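Long-range contacts in peptidoglycan glycosyltransferase (PDB 4OVD), which is a penicillin-binding protein that joins a dimerisation domain to a penicillin-binding domain with a central antiparallel sheet flanked by helices: residues L235-E243 / G530-S541; F311-T321 / R336-M347. All coordinates share one frame; numbering follows the deposited sequence.

In the fold
Both contacts bear on the penicillin-binding part of the chain, yet they lie in different regions of it. Contact 1 packs the end of helix 225-242 against strand 525-532, the middle strand of the five-stranded antiparallel sheet, and the loop leading to helix 542-556. Contact 2 pairs strands 316-319 and 340-343 in a small sheet of their own, farther from the centre of the chain. Their centres are about 30 Å apart and their nearest atoms about 13 Å apart, so they do not touch. In sequence, both segments of contact 2 fall between those of contact 1. Contact 1 thus brings distant parts of the chain together, whereas contact 2 closes a local excursion at the periphery.

Contact 1 (L235-E243 / G530-S541); sequences LTAAVKDFE and GLNDTHQLASQS
F242, in the last turn of helix 225-242, pushes its ring against the loop after strand 525-532, where S541 lays CB over one face. This CH-pi contact measures 3.8 Å from S541 CB to the F242 ring centroid, 15° off the normal; the opposite face is covered by CB of the neighbouring D241. Q536 comes to the ring edge instead, its NE2 3.4 Å from F242 CD1. Amide and ring planes stand 67° apart, so the two groups do not stack.

The purely apolar packing centres on L531, whose methyls divide the work. CD1 of L531 reaches F242 CD2 at 3.9 Å, while CD2 of L531 sits 4.1 Å from both A238 CB and V239 CG2. Helix 542-556 adds V545 beside A238 and F242; helices 225-242 and 542-556 together lie against one face of the five-stranded sheet, as the first and last helices of the domain do in the penicillin-binding and serine beta-lactamase fold.

One polar bond spans the segments: T534 OG1 donates to F242 O at 2.6 Å. With that hydroxyl anti to the backbone N (chi1 -179°), T534 OG1 also accepts from Q536 N, 3.3 Å away, in an ST turn. Beyond F242 the helix closes in a Schellman motif at E243, whose carboxylate pairs with K245. Within the loop, L537 O accepts from both S541 OG, at 2.9 Å, and Q540 N.

A single threonine hydroxyl thus satisfies a carbonyl at the helix end while bracing the turn, and adds a buried polar tie to packing that rests mainly on F242 and L531.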
loop_
_atom_site.group_PDB
_atom_site.type_symbol
_atom_site.label_atom_id
_atom_site.label_comp_id
_atom_site.label_asym_id
_atom_site.label_seq_id
_atom_site.Cartn_x
_atom_site.Cartn_y
_atom_site.Cartn_z
ATOM N N LEU A 235 8.418 11.042 5.237
ATOM C CA LEU A 235 9.107 9.877 4.712
ATOM C C LEU A 235 10.595 10.242 4.527
ATOM O O LEU A 235 11.479 9.501 4.921
ATOM C CB LEU A 235 8.458 9.424 3.405
ATOM C CG LEU A 235 9.243 8.344 2.669
ATOM C CD1 LEU A 235 9.447 7.124 3.536
ATOM C CD2 LEU A 235 8.571 7.962 1.389
ATOM N N THR A 236 10.890 11.407 3.979
ATOM C CA THR A 236 12.327 11.782 3.795
ATOM C C THR A 236 13.086 11.789 5.121
ATOM O O THR A 236 14.183 11.191 5.231
ATOM C CB THR A 236 12.468 13.140 3.078
ATOM O OG1 THR A 236 11.764 13.084 1.836
ATOM C CG2 THR A 236 13.926 13.517 2.841
ATOM N N ALA A 237 12.471 12.380 6.149
ATOM C CA ALA A 237 13.107 12.445 7.499
ATOM C C ALA A 237 13.280 11.060 8.105
ATOM O O ALA A 237 14.292 10.789 8.764
ATOM C CB ALA A 237 12.344 13.381 8.467
ATOM N N ALA A 238 12.310 10.179 7.865
ATOM C CA ALA A 238 12.391 8.835 8.411
ATOM C C ALA A 238 13.520 8.039 7.785
ATOM O O ALA A 238 14.210 7.286 8.468
ATOM C CB ALA A 238 11.079 8.111 8.169
ATOM N N VAL A 239 13.600 8.103 6.454
ATOM C CA VAL A 239 14.650 7.426 5.727
ATOM C C VAL A 239 15.982 7.832 6.300
ATOM O O VAL A 239 16.819 6.986 6.572
ATOM C CB VAL A 239 14.530 7.701 4.204
ATOM C CG1 VAL A 239 15.872 7.534 3.467
ATOM C CG2 VAL A 239 13.445 6.774 3.649
ATOM N N LYS A 240 16.151 9.124 6.524
ATOM C CA LYS A 240 17.370 9.655 7.139
ATOM C C LYS A 240 17.572 9.122 8.581
ATOM O O LYS A 240 18.598 8.481 8.882
ATOM C CB LYS A 240 17.329 11.195 7.111
ATOM C CG LYS A 240 18.509 11.899 7.753
ATOM C CD LYS A 240 18.387 13.429 7.762
ATOM C CE LYS A 240 19.369 14.012 8.779
ATOM N NZ LYS A 240 19.462 15.503 8.747
ATOM N N ASP A 241 16.588 9.316 9.460
ATOM C CA ASP A 241 16.697 8.893 10.884
ATOM C C ASP A 241 16.895 7.429 11.115
ATOM O O ASP A 241 17.586 7.060 12.049
ATOM C CB ASP A 241 15.454 9.272 11.722
ATOM C CG ASP A 241 15.128 10.774 11.693
ATOM O OD1 ASP A 241 16.015 11.613 11.424
ATOM O OD2 ASP A 241 13.937 11.110 11.920
ATOM N N PHE A 242 16.269 6.582 10.295
ATOM C CA PHE A 242 16.361 5.126 10.487
ATOM C C PHE A 242 17.321 4.442 9.513
ATOM O O PHE A 242 17.436 3.200 9.482
ATOM C CB PHE A 242 14.943 4.536 10.502
ATOM C CG PHE A 242 14.048 5.187 11.532
ATOM C CD1 PHE A 242 14.272 4.980 12.895
ATOM C CD2 PHE A 242 12.990 5.982 11.156
ATOM C CE1 PHE A 242 13.457 5.577 13.852
ATOM C CE2 PHE A 242 12.168 6.577 12.105
ATOM C CZ PHE A 242 12.403 6.391 13.449
ATOM N N GLU A 243 18.051 5.252 8.734
ATOM C CA GLU A 243 19.082 4.717 7.863
ATOM C C GLU A 243 18.475 3.651 6.922
ATOM O O GLU A 243 18.911 2.521 6.900
ATOM C CB GLU A 243 20.186 4.105 8.768
ATOM C CG GLU A 243 21.018 5.087 9.599
ATOM C CD GLU A 243 22.405 5.402 9.012
ATOM O OE1 GLU A 243 23.188 4.447 8.744
ATOM O OE2 GLU A 243 22.767 6.600 8.898
ATOM N N GLY A 530 6.590 2.154 5.240
ATOM C CA GLY A 530 7.607 1.142 4.998
ATOM C C GLY A 530 8.975 1.792 4.863
ATOM O O GLY A 530 9.085 2.809 4.240
ATOM N N LEU A 531 10.008 1.150 5.384
ATOM C CA LEU A 531 11.367 1.611 5.353
ATOM C C LEU A 531 12.153 0.434 4.863
ATOM O O LEU A 531 12.188 -0.605 5.543
ATOM C CB LEU A 531 11.833 1.992 6.737
ATOM C CG LEU A 531 11.085 3.252 7.220
ATOM C CD1 LEU A 531 11.270 3.534 8.717
ATOM C CD2 LEU A 531 11.463 4.477 6.387
ATOM N N ASN A 532 12.839 0.650 3.742
ATOM C CA ASN A 532 13.566 -0.406 3.047
ATOM C C ASN A 532 15.056 -0.342 3.287
ATOM O O ASN A 532 15.704 0.724 3.200
ATOM C CB ASN A 532 13.285 -0.374 1.564
ATOM C CG ASN A 532 11.807 -0.348 1.224
ATOM O OD1 ASN A 532 10.919 -0.721 2.004
ATOM N ND2 ASN A 532 11.522 0.138 0.035
ATOM N N ASP A 533 15.545 -1.505 3.695
ATOM C CA ASP A 533 16.931 -1.770 4.051
ATOM C C ASP A 533 17.379 -0.962 5.255
ATOM O O ASP A 533 18.326 -0.158 5.220
ATOM C CB ASP A 533 17.877 -1.659 2.837
ATOM C CG ASP A 533 19.222 -2.361 3.069
ATOM O OD1 ASP A 533 19.449 -2.955 4.156
ATOM O OD2 ASP A 533 20.065 -2.325 2.160
ATOM N N THR A 534 16.677 -1.225 6.347
ATOM C CA THR A 534 16.973 -0.646 7.634
ATOM C C THR A 534 17.252 -1.775 8.650
ATOM O O THR A 534 16.762 -2.866 8.540
ATOM C CB THR A 534 15.873 0.312 8.158
ATOM O OG1 THR A 534 16.315 0.814 9.413
ATOM C CG2 THR A 534 14.554 -0.407 8.424
ATOM N N HIS A 535 17.992 -1.481 9.680
ATOM C CA HIS A 535 18.312 -2.480 10.690
ATOM C C HIS A 535 17.476 -2.308 11.889
ATOM O O HIS A 535 17.527 -3.116 12.798
ATOM C CB HIS A 535 19.808 -2.444 11.047
ATOM C CG HIS A 535 20.646 -3.153 10.033
ATOM N ND1 HIS A 535 21.339 -2.495 9.036
ATOM C CD2 HIS A 535 20.794 -4.477 9.783
ATOM C CE1 HIS A 535 21.945 -3.381 8.265
ATOM N NE2 HIS A 535 21.635 -4.591 8.698
ATOM N N GLN A 536 16.732 -1.226 11.911
ATOM C CA GLN A 536 15.834 -1.001 13.007
ATOM C C GLN A 536 14.500 -1.664 12.812
ATOM O O GLN A 536 13.958 -1.656 11.709
ATOM C CB GLN A 536 15.637 0.459 13.238
ATOM C CG GLN A 536 16.915 1.081 13.754
ATOM C CD GLN A 536 16.594 2.351 14.468
ATOM O OE1 GLN A 536 15.850 2.358 15.466
ATOM N NE2 GLN A 536 17.118 3.434 13.963
ATOM N N LEU A 537 13.959 -2.179 13.924
ATOM C CA LEU A 537 12.697 -2.924 13.946
ATOM C C LEU A 537 11.547 -2.044 13.652
ATOM O O LEU A 537 11.540 -0.893 14.057
ATOM C CB LEU A 537 12.472 -3.511 15.336
ATOM C CG LEU A 537 13.476 -4.571 15.804
ATOM C CD1 LEU A 537 13.475 -4.689 17.313
ATOM C CD2 LEU A 537 13.229 -5.905 15.117
ATOM N N ALA A 538 10.539 -2.591 12.976
ATOM C CA ALA A 538 9.294 -1.867 12.692
ATOM C C ALA A 538 8.618 -1.214 13.959
ATOM O O ALA A 538 8.081 -0.096 13.885
ATOM C CB ALA A 538 8.343 -2.795 11.971
ATOM N N SER A 539 8.728 -1.864 15.113
ATOM C CA SER A 539 8.151 -1.371 16.364
ATOM C C SER A 539 8.791 -0.036 16.808
ATOM O O SER A 539 8.140 0.771 17.493
ATOM C CB SER A 539 8.364 -2.393 17.463
ATOM O OG SER A 539 9.769 -2.598 17.709
ATOM N N GLN A 540 10.058 0.191 16.415
ATOM C CA GLN A 540 10.766 1.402 16.790
ATOM C C GLN A 540 10.922 2.328 15.615
ATOM O O GLN A 540 11.489 3.429 15.744
ATOM C CB GLN A 540 12.178 1.068 17.342
ATOM C CG GLN A 540 12.142 0.126 18.554
ATOM C CD GLN A 540 11.122 0.619 19.592
ATOM O OE1 GLN A 540 11.017 1.823 19.863
ATOM N NE2 GLN A 540 10.330 -0.306 20.139
ATOM N N SER A 541 10.461 1.943 14.439
ATOM C CA SER A 541 10.681 2.822 13.319
ATOM C C SER A 541 9.438 3.098 12.543
ATOM O O SER A 541 8.840 4.130 12.693
ATOM C CB SER A 541 11.812 2.286 12.445
ATOM O OG SER A 541 11.497 1.030 11.930
#

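Contact 2 (F311-T321 / R336-M347); sequences FGPNSTFNIPT and RTSAMDMSVREM
M347 drives its terminal methyl between F317 and I319, and here the packing is tight. The CE of this selenomethionine lies 3.6 Å from F317 CD2 and 3.7 Å from I319 CD1. V344 stands alongside F317 with CG2 at the ring edge; the same methyl is 3.7 Å from F311 CD1. M342 CE, also of a selenomethionine, meets I319 CG2, the two side chains crossing at about a right angle, and helix 353-364 covers the cluster.

Backbones pair as a two-stranded antiparallel sheet in which F317 faces M342 and I319 faces M340 as hydrogen-bonded pairs. The second strand runs straight into helix 344-350: S343, with OG between backbone N and carbonyl carbon (chi1 63°), caps it by accepting from E346 N at 2.9 Å. At the I319/M340 end of the pair, on the I319 and M342 side, extended R336 grips three carbonyls: NH1 serves I319 O (2.8 Å) and S338 O, and NH2 serves P320 O (2.8 Å). R336 NH1 and M340 N reach I319 O from opposite faces of its plane, and M342 CE lies over the guanidinium. Salt bridges to D332 and D334 probably balance its charge.

The face bearing T316, N318, D341 and S343 is looser and largely exposed, a water linking S343 OG to N314 OD1. Apart from that face, the R345 guanidinium has N314 OD1 at its edge, and its NH2 forms a salt bridge with D466 of helix 458-474.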
loop_
_atom_site.group_PDB
_atom_site.type_symbol
_atom_site.label_atom_id
_atom_site.label_comp_id
_atom_site.label_asym_id
_atom_site.label_seq_id
_atom_site.Cartn_x
_atom_site.Cartn_y
_atom_site.Cartn_z
ATOM N N PHE A 311 -10.728 -21.330 13.769
ATOM C CA PHE A 311 -10.314 -20.885 15.076
ATOM C C PHE A 311 -10.821 -19.498 15.246
ATOM O O PHE A 311 -11.312 -18.878 14.282
ATOM C CB PHE A 311 -8.754 -20.859 15.224
ATOM C CG PHE A 311 -8.010 -20.256 14.061
ATOM C CD1 PHE A 311 -7.915 -18.903 13.890
ATOM C CD2 PHE A 311 -7.358 -21.099 13.141
ATOM C CE1 PHE A 311 -7.188 -18.362 12.824
ATOM C CE2 PHE A 311 -6.670 -20.565 12.065
ATOM C CZ PHE A 311 -6.582 -19.194 11.918
ATOM N N GLY A 312 -10.686 -18.968 16.456
ATOM C CA GLY A 312 -11.060 -17.529 16.699
ATOM C C GLY A 312 -9.915 -16.893 17.509
ATOM O O GLY A 312 -8.971 -17.591 17.863
ATOM N N PRO A 313 -10.001 -15.585 17.840
ATOM C CA PRO A 313 -8.956 -14.865 18.570
ATOM C C PRO A 313 -8.495 -15.528 19.863
ATOM O O PRO A 313 -7.312 -15.542 20.198
ATOM C CB PRO A 313 -9.630 -13.556 18.875
ATOM C CG PRO A 313 -10.508 -13.338 17.699
ATOM C CD PRO A 313 -11.056 -14.678 17.368
ATOM N N ASN A 314 -9.413 -16.157 20.575
ATOM C CA ASN A 314 -9.073 -16.753 21.849
ATOM C C ASN A 314 -8.663 -18.186 21.782
ATOM O O ASN A 314 -8.206 -18.766 22.773
ATOM C CB ASN A 314 -10.239 -16.494 22.833
ATOM C CG ASN A 314 -10.413 -14.990 23.142
ATOM O OD1 ASN A 314 -9.466 -14.160 23.031
ATOM N ND2 ASN A 314 -11.625 -14.624 23.469
ATOM N N SER A 315 -8.722 -18.785 20.583
ATOM C CA SER A 315 -8.282 -20.168 20.403
ATOM C C SER A 315 -6.839 -20.298 20.809
ATOM O O SER A 315 -5.980 -19.614 20.252
ATOM C CB SER A 315 -8.483 -20.666 18.968
ATOM O OG SER A 315 -9.827 -20.454 18.608
ATOM N N THR A 316 -6.586 -21.248 21.714
ATOM C CA THR A 316 -5.290 -21.438 22.303
ATOM C C THR A 316 -4.604 -22.723 21.993
ATOM O O THR A 316 -5.176 -23.767 22.162
ATOM C CB THR A 316 -5.420 -21.218 23.812
ATOM O OG1 THR A 316 -5.956 -19.915 24.011
ATOM C CG2 THR A 316 -4.081 -21.334 24.557
ATOM N N PHE A 317 -3.335 -22.613 21.526
ATOM C CA PHE A 317 -2.503 -23.753 21.088
ATOM C C PHE A 317 -1.144 -23.763 21.733
ATOM O O PHE A 317 -0.604 -22.720 22.161
ATOM C CB PHE A 317 -2.310 -23.693 19.589
ATOM C CG PHE A 317 -3.606 -23.643 18.834
ATOM C CD1 PHE A 317 -4.256 -24.803 18.470
ATOM C CD2 PHE A 317 -4.166 -22.434 18.510
ATOM C CE1 PHE A 317 -5.455 -24.754 17.804
ATOM C CE2 PHE A 317 -5.397 -22.372 17.877
ATOM C CZ PHE A 317 -6.016 -23.541 17.493
ATOM N N ASN A 318 -0.618 -24.968 21.893
ATOM C CA ASN A 318 0.698 -25.133 22.503
ATOM C C ASN A 318 1.738 -24.934 21.371
ATOM O O ASN A 318 1.892 -25.753 20.481
ATOM C CB ASN A 318 0.815 -26.500 23.186
ATOM C CG ASN A 318 2.030 -26.582 24.089
ATOM O OD1 ASN A 318 2.146 -25.871 25.093
ATOM N ND2 ASN A 318 2.936 -27.447 23.741
ATOM N N ILE A 319 2.403 -23.798 21.384
ATOM C CA ILE A 319 3.317 -23.478 20.276
ATOM C C ILE A 319 4.783 -23.799 20.635
ATOM O O ILE A 319 5.325 -23.199 21.592
ATOM C CB ILE A 319 3.092 -22.017 19.853
ATOM C CG1 ILE A 319 1.603 -21.756 19.411
ATOM C CG2 ILE A 319 4.011 -21.587 18.718
ATOM C CD1 ILE A 319 1.144 -22.541 18.229
ATOM N N PRO A 320 5.440 -24.711 19.866
ATOM C CA PRO A 320 6.838 -25.011 20.183
ATOM C C PRO A 320 7.775 -23.866 19.909
ATOM O O PRO A 320 7.381 -22.846 19.338
ATOM C CB PRO A 320 7.174 -26.227 19.291
ATOM C CG PRO A 320 6.227 -26.109 18.146
ATOM C CD PRO A 320 4.991 -25.419 18.652
ATOM N N THR A 321 9.043 -24.031 20.295
ATOM C CA THR A 321 10.032 -22.944 20.085
ATOM C C THR A 321 10.376 -22.879 18.661
ATOM O O THR A 321 10.787 -21.840 18.181
ATOM C CB THR A 321 11.350 -23.171 20.873
ATOM O OG1 THR A 321 11.695 -24.541 20.715
ATOM C CG2 THR A 321 11.154 -22.940 22.367
ATOM N N ARG A 336 11.657 -17.517 25.403
ATOM C CA ARG A 336 11.283 -18.840 25.857
ATOM C C ARG A 336 12.207 -19.881 25.308
ATOM O O ARG A 336 12.891 -19.620 24.354
ATOM C CB ARG A 336 9.808 -19.137 25.481
ATOM C CG ARG A 336 9.479 -19.032 24.011
ATOM C CD ARG A 336 7.965 -18.994 23.754
ATOM N NE ARG A 336 7.738 -19.092 22.292
ATOM C CZ ARG A 336 7.471 -20.213 21.655
ATOM N NH1 ARG A 336 7.326 -21.330 22.344
ATOM N NH2 ARG A 336 7.329 -20.207 20.335
ATOM N N THR A 337 12.273 -21.007 26.004
ATOM C CA THR A 337 13.065 -22.144 25.615
ATOM C C THR A 337 12.120 -23.327 25.662
ATOM O O THR A 337 12.524 -24.465 25.541
ATOM C CB THR A 337 14.323 -22.386 26.522
ATOM O OG1 THR A 337 13.955 -22.385 27.909
ATOM C CG2 THR A 337 15.423 -21.315 26.279
ATOM N N SER A 338 10.832 -23.037 25.765
ATOM C CA SER A 338 9.856 -24.073 25.827
ATOM C C SER A 338 8.646 -23.542 25.102
ATOM O O SER A 338 8.534 -22.316 24.784
ATOM C CB SER A 338 9.503 -24.367 27.301
ATOM O OG SER A 338 9.148 -23.130 27.969
ATOM N N ALA A 339 7.786 -24.494 24.799
ATOM C CA ALA A 339 6.530 -24.254 24.149
ATOM C C ALA A 339 5.697 -23.293 25.028
ATOM O O ALA A 339 5.809 -23.290 26.234
ATOM C CB ALA A 339 5.797 -25.577 23.987
HETATM N N MSE A 340 4.873 -22.475 24.416
HETATM C CA MSE A 340 4.069 -21.581 25.158
HETATM C C MSE A 340 2.679 -21.773 24.610
HETATM O O MSE A 340 2.476 -21.987 23.418
HETATM C CB MSE A 340 4.607 -20.153 24.932
HETATM C CG MSE A 340 3.745 -19.040 25.514
HETATM SE SE MSE A 340 4.394 -17.235 24.994
HETATM C CE MSE A 340 2.760 -16.265 25.587
ATOM N N ASP A 341 1.713 -21.704 25.507
ATOM C CA ASP A 341 0.309 -21.752 25.133
ATOM C C ASP A 341 -0.005 -20.355 24.667
ATOM O O ASP A 341 0.183 -19.400 25.426
ATOM C CB ASP A 341 -0.472 -22.124 26.391
ATOM C CG ASP A 341 -0.235 -23.561 26.761
ATOM O OD1 ASP A 341 -0.342 -24.397 25.818
ATOM O OD2 ASP A 341 0.091 -23.843 27.935
HETATM N N MSE A 342 -0.410 -20.189 23.427
HETATM C CA MSE A 342 -0.688 -18.853 22.903
HETATM C C MSE A 342 -1.987 -18.849 22.195
HETATM O O MSE A 342 -2.304 -19.819 21.496
HETATM C CB MSE A 342 0.332 -18.467 21.782
HETATM C CG MSE A 342 1.785 -18.491 22.107
HETATM SE SE MSE A 342 2.673 -17.923 20.438
HETATM C CE MSE A 342 4.520 -18.352 20.994
ATOM N N SER A 343 -2.833 -17.863 22.467
ATOM C CA SER A 343 -4.085 -17.701 21.707
ATOM C C SER A 343 -3.659 -17.152 20.323
ATOM O O SER A 343 -2.518 -16.680 20.167
ATOM C CB SER A 343 -4.993 -16.732 22.402
ATOM O OG SER A 343 -4.367 -15.440 22.452
ATOM N N VAL A 344 -4.551 -17.215 19.349
ATOM C CA VAL A 344 -4.314 -16.680 18.030
ATOM C C VAL A 344 -4.037 -15.190 18.220
ATOM O O VAL A 344 -3.164 -14.620 17.567
ATOM C CB VAL A 344 -5.492 -16.892 17.081
ATOM C CG1 VAL A 344 -5.242 -16.170 15.743
ATOM C CG2 VAL A 344 -5.724 -18.379 16.854
ATOM N N ARG A 345 -4.817 -14.549 19.073
ATOM C CA ARG A 345 -4.596 -13.111 19.433
ATOM C C ARG A 345 -3.129 -12.907 19.890
ATOM O O ARG A 345 -2.407 -12.034 19.414
ATOM C CB ARG A 345 -5.549 -12.660 20.540
ATOM C CG ARG A 345 -5.328 -11.222 20.977
ATOM C CD ARG A 345 -6.135 -10.918 22.228
ATOM N NE ARG A 345 -7.553 -11.195 22.074
ATOM C CZ ARG A 345 -8.386 -10.393 21.425
ATOM N NH1 ARG A 345 -7.963 -9.225 20.913
ATOM N NH2 ARG A 345 -9.664 -10.721 21.338
ATOM N N GLU A 346 -2.665 -13.751 20.754
ATOM C CA GLU A 346 -1.264 -13.626 21.213
ATOM C C GLU A 346 -0.241 -13.844 20.097
ATOM O O GLU A 346 0.776 -13.201 20.082
ATOM C CB GLU A 346 -1.049 -14.630 22.329
ATOM C CG GLU A 346 0.366 -14.689 22.876
ATOM C CD GLU A 346 0.852 -13.395 23.456
ATOM O OE1 GLU A 346 -0.005 -12.469 23.705
ATOM O OE2 GLU A 346 2.098 -13.318 23.621
HETATM N N MSE A 347 -0.487 -14.755 19.152
HETATM C CA MSE A 347 0.503 -14.998 18.082
HETATM C C MSE A 347 0.640 -13.749 17.274
HETATM O O MSE A 347 1.768 -13.389 16.835
HETATM C CB MSE A 347 0.031 -16.120 17.168
HETATM C CG MSE A 347 -0.085 -17.403 17.913
HETATM SE SE MSE A 347 -0.864 -18.780 16.706
HETATM C CE MSE A 347 -1.531 -20.050 18.010
HETATM O O HOH W 1 -6.537 -14.368 23.935
#